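Flagellar hook-associated protein (Burkholderia pseudomallei, PDB 4UT1) probably serves as a structural protein of the bacterial flagellum, forming the junction between the hook and the filament. Local coordinates at residues T146-L151 with D432-A437; L310-A315 with F337-P342; G112-I117 with T592-Y597; Q365-D370 with L425-A430; S316-Q321 with L575-L580. All blocks are in the same frame, centred on the assembly; numbering follows the deposited sequence.

Contact 1. Residues T146-L151 with D432-A437; sequences TLASQL and DGFSLA. With EDO (1,2-ethanediol), chain C.
The helix carrying Ala148 runs past the short strand 435-436, and the backbones come closest at Ala148 and Ser435, whose CA atoms lie 5.8 Å apart. Phe434, just before the strand, carries most of the contact. Its CG is anti to the backbone N (chi1 -170°), and this turns the ring onto the helix. Leu151 sends CD1 over one face of the ring. That methyl lies 3.5 Å from the centroid of the Phe434 ring and 5° off the ring normal, a CH-pi contact over the centre. Ala148 meets the rim of the same ring, with CB 3.8 Å from Phe434 CD1 and near the ring plane. Leu147 adds a looser touch through CD2. Leu436 comes to Ala148 from the strand, and its CD1 stops 3.6 Å from Ala148 CB. The small methyl of Ala148 therefore sits between an aromatic edge and a leucine branch. Every contact between the two segments is apolar. On another side of the helix, Thr146 OG1 bonds to the backbone O of Ser142 and lies 3.2 Å from O1 of an ethanediol, probably a crystallisation additive. Phe434 also meets the ring of Phe337 and touches Ala311 and Phe314 of helix 287-322. The arrangement is a hydrophobic core in which a phenylalanine from the loop leading into a small two-stranded antiparallel sheet plugs into the helical bundle of FlgK.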
# COMPACT_ATOMS: atom_id res chain seq x y z
N THR A 146 8.88 11.72 14.77
CA THR A 146 7.46 11.86 15.08
C THR A 146 6.59 11.10 14.08
O THR A 146 5.70 10.33 14.46
CB THR A 146 7.07 13.34 15.12
OG1 THR A 146 7.61 13.92 16.31
CG2 THR A 146 5.56 13.52 15.12
N LEU A 147 6.89 11.30 12.80
CA LEU A 147 6.18 10.58 11.76
C LEU A 147 6.39 9.08 11.87
O LEU A 147 5.44 8.30 11.77
CB LEU A 147 6.65 11.09 10.38
CG LEU A 147 6.13 10.30 9.18
CD1 LEU A 147 4.62 10.40 9.09
CD2 LEU A 147 6.79 10.85 7.90
N ALA A 148 7.63 8.66 12.11
CA ALA A 148 7.94 7.23 12.18
C ALA A 148 7.21 6.60 13.35
O ALA A 148 6.68 5.49 13.25
CB ALA A 148 9.44 7.00 12.31
N SER A 149 7.16 7.31 14.46
CA SER A 149 6.47 6.80 15.63
C SER A 149 5.02 6.51 15.32
O SER A 149 4.48 5.48 15.75
CB SER A 149 6.56 7.81 16.79
OG SER A 149 7.85 7.77 17.35
N GLN A 150 4.38 7.41 14.59
CA GLN A 150 2.96 7.25 14.29
C GLN A 150 2.71 6.12 13.30
O GLN A 150 1.77 5.32 13.46
CB GLN A 150 2.38 8.56 13.78
CG GLN A 150 2.25 9.60 14.87
CD GLN A 150 1.95 10.98 14.34
OE1 GLN A 150 1.01 11.17 13.57
NE2 GLN A 150 2.77 11.94 14.73
N LEU A 151 3.55 6.05 12.28
CA LEU A 151 3.42 4.98 11.29
C LEU A 151 3.67 3.61 11.92
O LEU A 151 2.92 2.68 11.67
CB LEU A 151 4.36 5.22 10.12
CG LEU A 151 3.93 6.33 9.16
CD1 LEU A 151 5.02 6.62 8.13
CD2 LEU A 151 2.60 5.97 8.46
N ASP A 432 5.37 -1.62 9.81
CA ASP A 432 6.05 -2.26 10.93
C ASP A 432 7.56 -2.07 10.84
O ASP A 432 8.24 -2.06 11.86
CB ASP A 432 5.71 -3.75 11.02
CG ASP A 432 4.27 -4.01 11.42
OD1 ASP A 432 3.75 -3.30 12.30
OD2 ASP A 432 3.67 -4.95 10.85
N GLY A 433 8.06 -1.93 9.62
CA GLY A 433 9.48 -1.72 9.40
C GLY A 433 9.89 -0.28 9.11
O GLY A 433 11.07 -0.00 8.95
N PHE A 434 8.92 0.63 9.07
CA PHE A 434 9.21 2.03 8.75
C PHE A 434 10.20 2.63 9.75
O PHE A 434 9.97 2.60 10.96
CB PHE A 434 7.93 2.88 8.74
CG PHE A 434 8.15 4.27 8.20
CD1 PHE A 434 8.54 5.31 9.04
CD2 PHE A 434 7.98 4.53 6.85
CE1 PHE A 434 8.77 6.61 8.53
CE2 PHE A 434 8.20 5.82 6.34
CZ PHE A 434 8.58 6.85 7.19
N SER A 435 11.30 3.19 9.26
CA SER A 435 12.25 3.83 10.16
C SER A 435 13.12 4.86 9.48
O SER A 435 13.20 4.91 8.26
CB SER A 435 13.15 2.81 10.82
OG SER A 435 13.81 2.05 9.85
N LEU A 436 13.77 5.67 10.30
CA LEU A 436 14.78 6.58 9.80
C LEU A 436 15.99 5.75 9.44
O LEU A 436 16.44 4.92 10.24
CB LEU A 436 15.12 7.65 10.87
CG LEU A 436 14.12 8.79 11.08
CD1 LEU A 436 12.76 8.30 11.57
CD2 LEU A 436 14.69 9.84 12.06
N ALA A 437 16.50 5.90 8.22
CA ALA A 437 17.73 5.23 7.85
C ALA A 437 18.90 5.79 8.66
O ALA A 437 19.86 5.09 8.96
CB ALA A 437 17.99 5.36 6.37
C1 EDO C . 6.50 17.26 15.34
O1 EDO C . 7.91 16.99 15.46
C2 EDO C . 6.14 17.42 13.86
O2 EDO C . 5.13 16.49 13.46

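Contact 2. Residues L310-A315 with F337-P342; sequences LAVSFA and FAVGAP
Phe314 and Phe337 meet in a T-shaped (edge-to-face) pair. The edge of Phe314 points at the face of Phe337, with the planes at 68° and the centroids of the Phe314 and Phe337 rings 4.8 Å apart. Phe314 CE1 stands over the centre of the Phe337 ring, and its nearest carbon there is Phe337 CE2 at 3.5 Å. Phe314 CZ reaches the same side of that ring at its CE2 and CZ. Next to the rings, Ala315 CB packs 3.8 Å from Phe337 CB. Val339 comes in from the loop after the strand, and its CG1 lies 4.2 Å from Ala315 CB. A looser touch joins Val312 CG2 to Val339 CG2.

Torsions help set the ring pair. Phe314 has CG anti to its N (chi1 167°), which carries its ring along the helix side to the strand. Phe337 has CG beside its own N, which directs the side chain toward the helix, and chi2 (-85°) sets how its ring is turned. Further out, Tyr120 stands edge-to-face with both rings. Asn319 ND2 bonds to the backbone O of Phe337, and Ala338 pairs with Ser435 in the two-stranded sheet. The first bond ties the strand to helix 287-322, the second to its partner strand. Between the two segments the chemistry is wholly apolar, so the fit probably rests on shape and dispersion, with a weak attraction of aromatic C-H groups for the pi face.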
# COMPACT_ATOMS: atom_id res chain seq x y z
N LEU A 310 1.14 4.75 1.57
CA LEU A 310 1.61 6.11 1.84
C LEU A 310 3.04 6.11 2.38
O LEU A 310 3.87 6.91 1.94
CB LEU A 310 0.68 6.83 2.81
CG LEU A 310 -0.77 6.99 2.37
CD1 LEU A 310 -1.49 7.94 3.32
CD2 LEU A 310 -0.87 7.45 0.92
N ALA A 311 3.30 5.24 3.35
CA ALA A 311 4.65 5.10 3.92
C ALA A 311 5.69 4.80 2.84
O ALA A 311 6.77 5.42 2.82
CB ALA A 311 4.66 4.00 4.99
N VAL A 312 5.38 3.86 1.95
CA VAL A 312 6.30 3.48 0.90
C VAL A 312 6.53 4.65 -0.04
O VAL A 312 7.66 4.97 -0.36
CB VAL A 312 5.79 2.27 0.09
CG1 VAL A 312 6.66 2.06 -1.15
CG2 VAL A 312 5.79 1.01 0.95
N SER A 313 5.46 5.30 -0.48
CA SER A 313 5.61 6.40 -1.41
C SER A 313 6.40 7.54 -0.77
O SER A 313 7.25 8.13 -1.40
CB SER A 313 4.25 6.91 -1.88
OG SER A 313 4.43 7.94 -2.84
N PHE A 314 6.10 7.85 0.50
CA PHE A 314 6.83 8.89 1.21
C PHE A 314 8.33 8.59 1.29
O PHE A 314 9.15 9.40 0.90
CB PHE A 314 6.25 9.07 2.64
CG PHE A 314 7.13 9.89 3.55
CD1 PHE A 314 8.14 9.29 4.30
CD2 PHE A 314 6.96 11.27 3.66
CE1 PHE A 314 8.94 10.03 5.14
CE2 PHE A 314 7.76 12.02 4.51
CZ PHE A 314 8.76 11.41 5.24
N ALA A 315 8.67 7.41 1.79
CA ALA A 315 10.07 7.00 1.91
C ALA A 315 10.77 7.02 0.55
O ALA A 315 11.88 7.54 0.43
CB ALA A 315 10.17 5.62 2.54
N PHE A 337 15.02 7.30 4.88
CA PHE A 337 14.03 6.37 5.42
C PHE A 337 14.19 4.97 4.82
O PHE A 337 14.74 4.81 3.74
CB PHE A 337 12.62 6.89 5.16
CG PHE A 337 12.32 8.17 5.86
CD1 PHE A 337 11.89 8.16 7.17
CD2 PHE A 337 12.54 9.40 5.23
CE1 PHE A 337 11.65 9.34 7.84
CE2 PHE A 337 12.28 10.58 5.90
CZ PHE A 337 11.83 10.55 7.21
N ALA A 338 13.71 3.96 5.55
CA ALA A 338 13.73 2.59 5.08
C ALA A 338 12.42 1.88 5.43
O ALA A 338 11.77 2.21 6.41
CB ALA A 338 14.93 1.85 5.66
N VAL A 339 12.04 0.91 4.61
CA VAL A 339 10.89 0.06 4.88
C VAL A 339 11.22 -1.39 4.49
O VAL A 339 12.10 -1.63 3.67
CB VAL A 339 9.64 0.52 4.10
CG1 VAL A 339 9.31 1.96 4.40
CG2 VAL A 339 9.85 0.31 2.61
N GLY A 340 10.49 -2.34 5.08
CA GLY A 340 10.69 -3.74 4.73
C GLY A 340 10.14 -4.05 3.35
O GLY A 340 9.38 -3.25 2.80
N ALA A 341 10.51 -5.20 2.80
CA ALA A 341 10.08 -5.55 1.45
C ALA A 341 8.66 -6.10 1.48
O ALA A 341 8.13 -6.41 2.55
CB ALA A 341 11.04 -6.56 0.81
N PRO A 342 8.03 -6.20 0.31
CA PRO A 342 6.70 -6.80 0.22
C PRO A 342 6.64 -8.16 0.90
O PRO A 342 7.67 -8.82 1.08
CB PRO A 342 6.48 -6.91 -1.28
CG PRO A 342 7.21 -5.72 -1.83
CD PRO A 342 8.43 -5.56 -0.96

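Contact 3. Residues G112-I117 with T592-Y597; sequences GIATAI and TLTGAY. With EDO (1,2-ethanediol), chain P.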
# COMPACT_ATOMS: atom_id res chain seq x y z
N GLY A 112 -3.36 13.80 12.46
CA GLY A 112 -2.55 12.62 12.68
C GLY A 112 -1.40 12.51 11.70
O GLY A 112 -0.63 13.45 11.52
N ILE A 113 -1.30 11.37 11.03
CA ILE A 113 -0.21 11.13 10.11
C ILE A 113 -0.14 12.18 8.99
O ILE A 113 0.95 12.53 8.54
CB ILE A 113 -0.31 9.71 9.52
CG1 ILE A 113 0.15 8.68 10.57
CG2 ILE A 113 0.51 9.60 8.23
CD1 ILE A 113 -0.42 7.29 10.41
N ALA A 114 -1.28 12.69 8.55
CA ALA A 114 -1.27 13.74 7.52
C ALA A 114 -0.55 14.98 8.05
O ALA A 114 0.22 15.63 7.33
CB ALA A 114 -2.68 14.08 7.08
N THR A 115 -0.79 15.31 9.31
CA THR A 115 -0.13 16.46 9.91
C THR A 115 1.37 16.21 10.07
O THR A 115 2.16 17.10 9.82
CB THR A 115 -0.74 16.82 11.27
OG1 THR A 115 -2.05 17.36 11.07
CG2 THR A 115 0.12 17.87 11.96
N ALA A 116 1.74 15.00 10.49
CA ALA A 116 3.15 14.65 10.64
C ALA A 116 3.88 14.76 9.30
O ALA A 116 5.03 15.20 9.24
CB ALA A 116 3.31 13.25 11.22
N ILE A 117 3.22 14.34 8.22
CA ILE A 117 3.83 14.43 6.89
C ILE A 117 4.04 15.89 6.50
O ILE A 117 5.15 16.29 6.11
CB ILE A 117 2.98 13.71 5.83
CG1 ILE A 117 3.01 12.20 6.08
CG2 ILE A 117 3.53 13.96 4.44
CD1 ILE A 117 2.10 11.43 5.14
N THR A 592 -1.96 13.75 -3.78
CA THR A 592 -0.78 13.90 -2.94
C THR A 592 -0.82 12.91 -1.78
O THR A 592 -1.79 12.19 -1.61
CB THR A 592 -0.68 15.32 -2.37
OG1 THR A 592 -1.73 15.52 -1.43
CG2 THR A 592 -0.80 16.36 -3.48
N LEU A 593 0.26 12.88 -0.99
CA LEU A 593 0.33 11.99 0.16
C LEU A 593 -0.79 12.30 1.16
O LEU A 593 -1.46 11.39 1.65
CB LEU A 593 1.70 12.10 0.83
CG LEU A 593 2.89 11.59 0.02
CD1 LEU A 593 4.20 11.93 0.70
CD2 LEU A 593 2.78 10.10 -0.18
N THR A 594 -0.98 13.58 1.47
CA THR A 594 -1.98 13.96 2.47
C THR A 594 -3.37 13.83 1.89
O THR A 594 -4.33 13.51 2.60
CB THR A 594 -1.76 15.40 2.97
OG1 THR A 594 -1.72 16.29 1.85
CG2 THR A 594 -0.45 15.50 3.74
N GLY A 595 -3.49 14.07 0.58
CA GLY A 595 -4.75 13.85 -0.11
C GLY A 595 -5.11 12.38 -0.09
O GLY A 595 -6.27 12.01 0.11
N ALA A 596 -4.11 11.52 -0.28
CA ALA A 596 -4.33 10.08 -0.24
C ALA A 596 -4.65 9.64 1.19
O ALA A 596 -5.51 8.78 1.39
CB ALA A 596 -3.11 9.34 -0.76
N TYR A 597 -3.99 10.23 2.17
CA TYR A 597 -4.32 9.96 3.58
C TYR A 597 -5.78 10.28 3.89
O TYR A 597 -6.44 9.54 4.62
CB TYR A 597 -3.43 10.77 4.52
CG TYR A 597 -3.65 10.41 5.98
CD1 TYR A 597 -3.07 9.27 6.52
CD2 TYR A 597 -4.43 11.21 6.80
CE1 TYR A 597 -3.26 8.94 7.83
CE2 TYR A 597 -4.62 10.88 8.14
CZ TYR A 597 -4.03 9.75 8.64
OH TYR A 597 -4.22 9.39 9.96
C1 EDO P . -3.87 7.23 12.89
O1 EDO P . -2.96 8.30 12.56
C2 EDO P . -3.70 6.07 11.91
O2 EDO P . -4.12 6.42 10.57
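Tyr597 lies across the start of helix 113-129, in an antiparallel helix pair of the FlgK helical bundle. The short axes of 113-117 and 593-597 run at 177° and approach to 9.4 Å. Tyr597 CG is anti to the backbone N (chi1 -174°), so the side chain leaves CB and extends over the other helix. CG comes near Ala114 CB. On one flank, CD2 meets that methyl closely, with Tyr597 CD2 3.4 Å from Ala114 CB, and CE2 continues past the same residue. The backbone N of Ala114 stands over the centre of one ring face, 3.8 Å above its plane. On the other flank, CD1 touches Ile113 CG2. CE1 is closer still to the isoleucine, at 3.5 Å from Ile113 CB, and the two side chains cross at about a right angle. CZ also lies near Ile113 CB. At the tip, OH meets an ethanediol, probably from the crystallisation liquor, which also bonds to Tyr600 OH.

One turn along, Ile117 CG2 packs 4.3 Å from Leu593 CD1. Thr594 CG2 touches Ala114 O and, more loosely, Ile117 CG2. Leu593 and Tyr597 also touch helix 287-322, so helix 593-630 is packed against two helices here. Thr592 caps the start of helix 593-630: its OG1 accepts from Gly595 N at 3.0 Å, with an N-H...O angle of 155°. At the outer end of the ring, Tyr597 OH and ethanediol O2 share a hydrogen bond of 3.0 Å, in which either could be the donor.

Contact 4. Residues Q365-D370 with L425-A430; sequences QPTTSD and LPTRGA
Asp370 and Arg428 cross at about a right angle and join in a salt bridge. Arg428 NH2 donates to Asp370 OD2 at 3.0 Å. The carboxylate and guanidinium planes are 67° apart. The oxygen lies near the guanidinium plane, but the donor comes from above the carboxylate, 50° out of its plane. Arg428 starts extended and bends at its third torsion (chi3 -64°), which turns the guanidinium back to Asp370. Leu425 fits against both charged groups. Its CD1 sits over one face of the guanidinium, 3.7 Å above the plane, and its CD2 is 3.5 Å from Asp370 CG. Water 3 links the pair a second time, accepting from Arg428 NE and probably donating to Asp370 OD1. Water 2 donates to the same OD1 and accepts from Thr427 N. These links help fix the carboxylate. NH1 of Arg428 forms a further salt bridge with Asp256, so the guanidinium probably interacts with both acids.

Thr367 and Pro426 also cross at about a right angle, with Thr367 OG1 3.3 Å from Pro426 CB. Thr427 CG2 packs 3.3 Å from Thr367 O. Water 1 bridges the same region, bonding to Thr367 OG1 and donating to Ser369 O and Thr427 OG1. Thr427 OG1 is also bonded to Ala305 O.

The contact joins the loops flanking two neighbouring strands, 371-375 and 421-425, of a five-stranded antiparallel sheet. Helix 287-322 touches both loops, Phe360 of strand 356-360 packs on Pro366, Thr367, Pro426 and Thr427, and a type I beta turn, Thr427-Ala430, then leads to helix 430-433.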
# COMPACT_ATOMS: atom_id res chain seq x y z
N GLN A 365 5.33 5.30 -6.63
CA GLN A 365 3.93 5.02 -6.96
C GLN A 365 3.61 3.55 -6.69
O GLN A 365 3.44 2.76 -7.62
CB GLN A 365 3.63 5.37 -8.42
CG GLN A 365 3.99 6.81 -8.78
CD GLN A 365 3.82 7.09 -10.26
OE1 GLN A 365 2.75 7.50 -10.70
NE2 GLN A 365 4.86 6.84 -11.03
N PRO A 366 3.51 3.18 -5.41
CA PRO A 366 3.26 1.79 -5.04
C PRO A 366 1.81 1.40 -5.27
O PRO A 366 0.95 2.25 -5.48
CB PRO A 366 3.60 1.77 -3.55
CG PRO A 366 3.28 3.14 -3.10
CD PRO A 366 3.61 4.06 -4.24
N THR A 367 1.55 0.10 -5.23
CA THR A 367 0.19 -0.41 -5.23
C THR A 367 -0.45 -0.09 -3.89
O THR A 367 0.25 0.25 -2.94
CB THR A 367 0.17 -1.93 -5.46
OG1 THR A 367 1.07 -2.55 -4.53
CG2 THR A 367 0.63 -2.24 -6.88
N THR A 368 -1.78 -0.21 -3.82
CA THR A 368 -2.52 0.14 -2.62
C THR A 368 -3.43 -0.96 -2.09
O THR A 368 -4.16 -0.74 -1.12
CB THR A 368 -3.40 1.38 -2.84
OG1 THR A 368 -4.30 1.13 -3.92
CG2 THR A 368 -2.53 2.61 -3.16
N SER A 369 -3.41 -2.13 -2.75
CA SER A 369 -4.24 -3.27 -2.32
C SER A 369 -3.43 -4.53 -1.98
O SER A 369 -2.20 -4.48 -1.84
CB SER A 369 -5.28 -3.61 -3.40
OG SER A 369 -6.27 -4.51 -2.87
N ASP A 370 -4.13 -5.66 -1.83
CA ASP A 370 -3.51 -6.97 -1.60
C ASP A 370 -3.82 -7.85 -2.81
O ASP A 370 -4.90 -7.74 -3.38
CB ASP A 370 -4.04 -7.70 -0.36
CG ASP A 370 -3.80 -6.95 0.95
OD1 ASP A 370 -2.82 -6.19 1.08
OD2 ASP A 370 -4.62 -7.18 1.88
N LEU A 425 1.51 -9.13 -0.74
CA LEU A 425 1.13 -8.00 0.11
C LEU A 425 2.23 -6.95 0.02
O LEU A 425 3.14 -6.93 0.85
CB LEU A 425 0.94 -8.45 1.57
CG LEU A 425 0.06 -9.68 1.86
CD1 LEU A 425 0.03 -9.96 3.36
CD2 LEU A 425 -1.36 -9.45 1.36
N PRO A 426 2.17 -6.10 -1.01
CA PRO A 426 3.28 -5.19 -1.28
C PRO A 426 3.46 -4.11 -0.22
O PRO A 426 4.60 -3.66 -0.06
CB PRO A 426 2.91 -4.57 -2.63
CG PRO A 426 1.92 -5.56 -3.24
CD PRO A 426 1.14 -6.04 -2.06
N THR A 427 2.39 -3.70 0.47
CA THR A 427 2.48 -2.54 1.36
C THR A 427 1.98 -2.73 2.79
O THR A 427 2.19 -1.85 3.62
CB THR A 427 1.71 -1.34 0.79
OG1 THR A 427 0.33 -1.68 0.63
CG2 THR A 427 2.29 -0.90 -0.56
N ARG A 428 1.32 -3.85 3.08
CA ARG A 428 0.78 -4.03 4.43
C ARG A 428 1.88 -3.90 5.48
O ARG A 428 1.68 -3.23 6.51
CB ARG A 428 0.11 -5.40 4.59
CG ARG A 428 -0.54 -5.55 5.96
CD ARG A 428 -1.13 -6.93 6.22
NE ARG A 428 -2.24 -7.23 5.31
CZ ARG A 428 -2.86 -8.41 5.28
NH1 ARG A 428 -2.49 -9.38 6.10
NH2 ARG A 428 -3.86 -8.60 4.42
N GLY A 429 3.02 -4.54 5.23
CA GLY A 429 4.13 -4.56 6.17
C GLY A 429 5.04 -3.36 6.21
O GLY A 429 5.99 -3.31 7.01
N ALA A 430 4.77 -2.37 5.37
CA ALA A 430 5.64 -1.20 5.30
C ALA A 430 5.66 -0.43 6.61
O ALA A 430 6.67 0.20 6.95
CB ALA A 430 5.20 -0.29 4.16
O HOH W 1 -0.19 -2.75 -2.18
O HOH W 2 -0.51 -4.76 0.82
O HOH W 3 -3.17 -5.13 3.81

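Contact 5. Residues S316-Q321 with L575-L580; sequences SQVNAQ and LALSQL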
# COMPACT_ATOMS: atom_id res chain seq x y z
N SER A 316 10.12 6.48 -0.47
CA SER A 316 10.73 6.38 -1.79
C SER A 316 11.00 7.77 -2.37
O SER A 316 12.08 8.02 -2.90
CB SER A 316 9.83 5.59 -2.74
OG SER A 316 9.79 4.22 -2.36
N GLN A 317 10.02 8.66 -2.27
CA GLN A 317 10.19 10.02 -2.77
C GLN A 317 11.28 10.80 -2.06
O GLN A 317 12.04 11.54 -2.69
CB GLN A 317 8.89 10.81 -2.65
CG GLN A 317 7.85 10.43 -3.66
CD GLN A 317 6.62 11.29 -3.51
OE1 GLN A 317 6.59 12.42 -3.99
NE2 GLN A 317 5.61 10.78 -2.81
N VAL A 318 11.33 10.68 -0.74
CA VAL A 318 12.28 11.44 0.04
C VAL A 318 13.68 10.89 -0.25
O VAL A 318 14.62 11.65 -0.50
CB VAL A 318 11.94 11.38 1.56
CG1 VAL A 318 13.13 11.82 2.41
CG2 VAL A 318 10.72 12.24 1.84
N ASN A 319 13.80 9.57 -0.27
CA ASN A 319 15.07 8.92 -0.56
C ASN A 319 15.59 9.32 -1.93
O ASN A 319 16.77 9.60 -2.09
CB ASN A 319 14.95 7.39 -0.47
CG ASN A 319 14.80 6.90 0.96
OD1 ASN A 319 15.06 7.65 1.89
ND2 ASN A 319 14.39 5.64 1.13
N ALA A 320 14.70 9.36 -2.92
CA ALA A 320 15.10 9.65 -4.29
C ALA A 320 15.58 11.09 -4.42
O ALA A 320 16.56 11.37 -5.13
CB ALA A 320 13.95 9.39 -5.27
N GLN A 321 14.88 12.00 -3.74
CA GLN A 321 15.24 13.41 -3.80
C GLN A 321 16.50 13.70 -2.99
O GLN A 321 17.31 14.52 -3.38
CB GLN A 321 14.08 14.30 -3.30
CG GLN A 321 14.24 15.79 -3.64
CD GLN A 321 14.36 16.05 -5.15
OE1 GLN A 321 13.55 15.58 -5.93
NE2 GLN A 321 15.39 16.81 -5.55
N LEU A 575 15.01 22.62 -0.56
CA LEU A 575 13.81 23.25 -1.10
C LEU A 575 13.02 22.23 -1.93
O LEU A 575 11.80 22.14 -1.81
CB LEU A 575 14.16 24.48 -1.95
CG LEU A 575 12.95 25.18 -2.60
CD1 LEU A 575 12.02 25.68 -1.52
CD2 LEU A 575 13.37 26.34 -3.49
N ALA A 576 13.73 21.47 -2.76
CA ALA A 576 13.09 20.45 -3.59
C ALA A 576 12.46 19.36 -2.70
O ALA A 576 11.33 18.92 -2.94
CB ALA A 576 14.10 19.85 -4.56
N LEU A 577 13.19 18.93 -1.68
CA LEU A 577 12.65 17.96 -0.72
C LEU A 577 11.34 18.45 -0.13
O LEU A 577 10.36 17.70 -0.09
CB LEU A 577 13.65 17.68 0.40
CG LEU A 577 14.79 16.72 0.08
CD1 LEU A 577 15.95 16.98 1.02
CD2 LEU A 577 14.31 15.26 0.17
N SER A 578 11.32 19.71 0.33
CA SER A 578 10.15 20.30 0.97
C SER A 578 8.94 20.36 0.04
O SER A 578 7.81 20.23 0.48
CB SER A 578 10.46 21.71 1.50
OG SER A 578 10.47 22.65 0.44
N GLN A 579 9.18 20.55 -1.25
CA GLN A 579 8.08 20.65 -2.20
C GLN A 579 7.49 19.28 -2.60
O GLN A 579 6.46 19.22 -3.28
CB GLN A 579 8.55 21.41 -3.44
CG GLN A 579 8.83 22.90 -3.17
CD GLN A 579 9.54 23.57 -4.34
OE1 GLN A 579 10.08 22.90 -5.23
NE2 GLN A 579 9.56 24.90 -4.34
N LEU A 580 8.11 18.20 -2.16
CA LEU A 580 7.54 16.87 -2.38
C LEU A 580 6.14 16.71 -1.78
O LEU A 580 5.38 15.82 -2.18
CB LEU A 580 8.45 15.79 -1.80
CG LEU A 580 9.76 15.60 -2.56
CD1 LEU A 580 10.66 14.60 -1.84
CD2 LEU A 580 9.46 15.14 -3.98
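Ala576 CB lies over one face of the Gln321 amide, nearest to NE2 at 3.4 Å. The amide CD is also near this methyl. The NE2 hydrogen-bonds to Asn573 OD1, just before segment 575-580. The chain of Gln321 starts with CG anti to the backbone N (chi1 -166°) and then bends at its second torsion (chi2 59°), which folds the amide over Ala576. The amide of Gln317 is more distant: its OE1 is 4.0 Å from Leu580 CD2. Both ends of this second amide have partners outside the segments, through weak bonds to Ser583 and Ser313.

The aliphatic part of Gln321 also makes contacts. Its CB is 3.6 Å from Leu577 CD2 and 3.7 Å from Leu580 CD1. Gln321 and Leu577 slide past each other in opposite directions, and so do Gln317 and Leu580. Leu580 CD1 also packs 3.5 Å from the backbone O of Gln317. Leu577 CD2 rests near Val318 O, and Val318 adds looser methyl contacts to both leucines. Two leucines thus pack against Val318 and the aliphatic part of Gln321, with Gln317 beside Leu580. Within the second segment, Ser578 OG donates to Leu575 O at 2.7 Å, alongside the helical bond from Gln579 N.

The helix axes run nearly antiparallel, at 166°, and approach to 9.8 Å. Helix 113-129 lies against both partners: Phe121 touches Val318 and Leu580, and Leu124 touches Leu577. The end of helix 287-322 and the short helix 572-579 therefore pack together beside a third helix.

How the contacts relate
Contacts 2 and 5 use successive parts of helix 287-322. The same helix touches the segments of contacts 1, 3 and 4, so it runs through the middle of the group. Contacts 1 and 2 have centres about 9 Å apart and meet through the two-stranded sheet 337-338 and 435-436. Contact 4 is also about 9 Å from contact 2, centre to centre, beside strands 371-375 and 421-425 of one five-stranded sheet. Contacts 4 and 5 lie farthest apart, at about 20 Å between centres. Contact 3 joins the most distant parts of the sequence and spans all the others along the chain. Together they tie the beta regions to a bundle that combines helices from both ends of the modelled chain with helix 287-322.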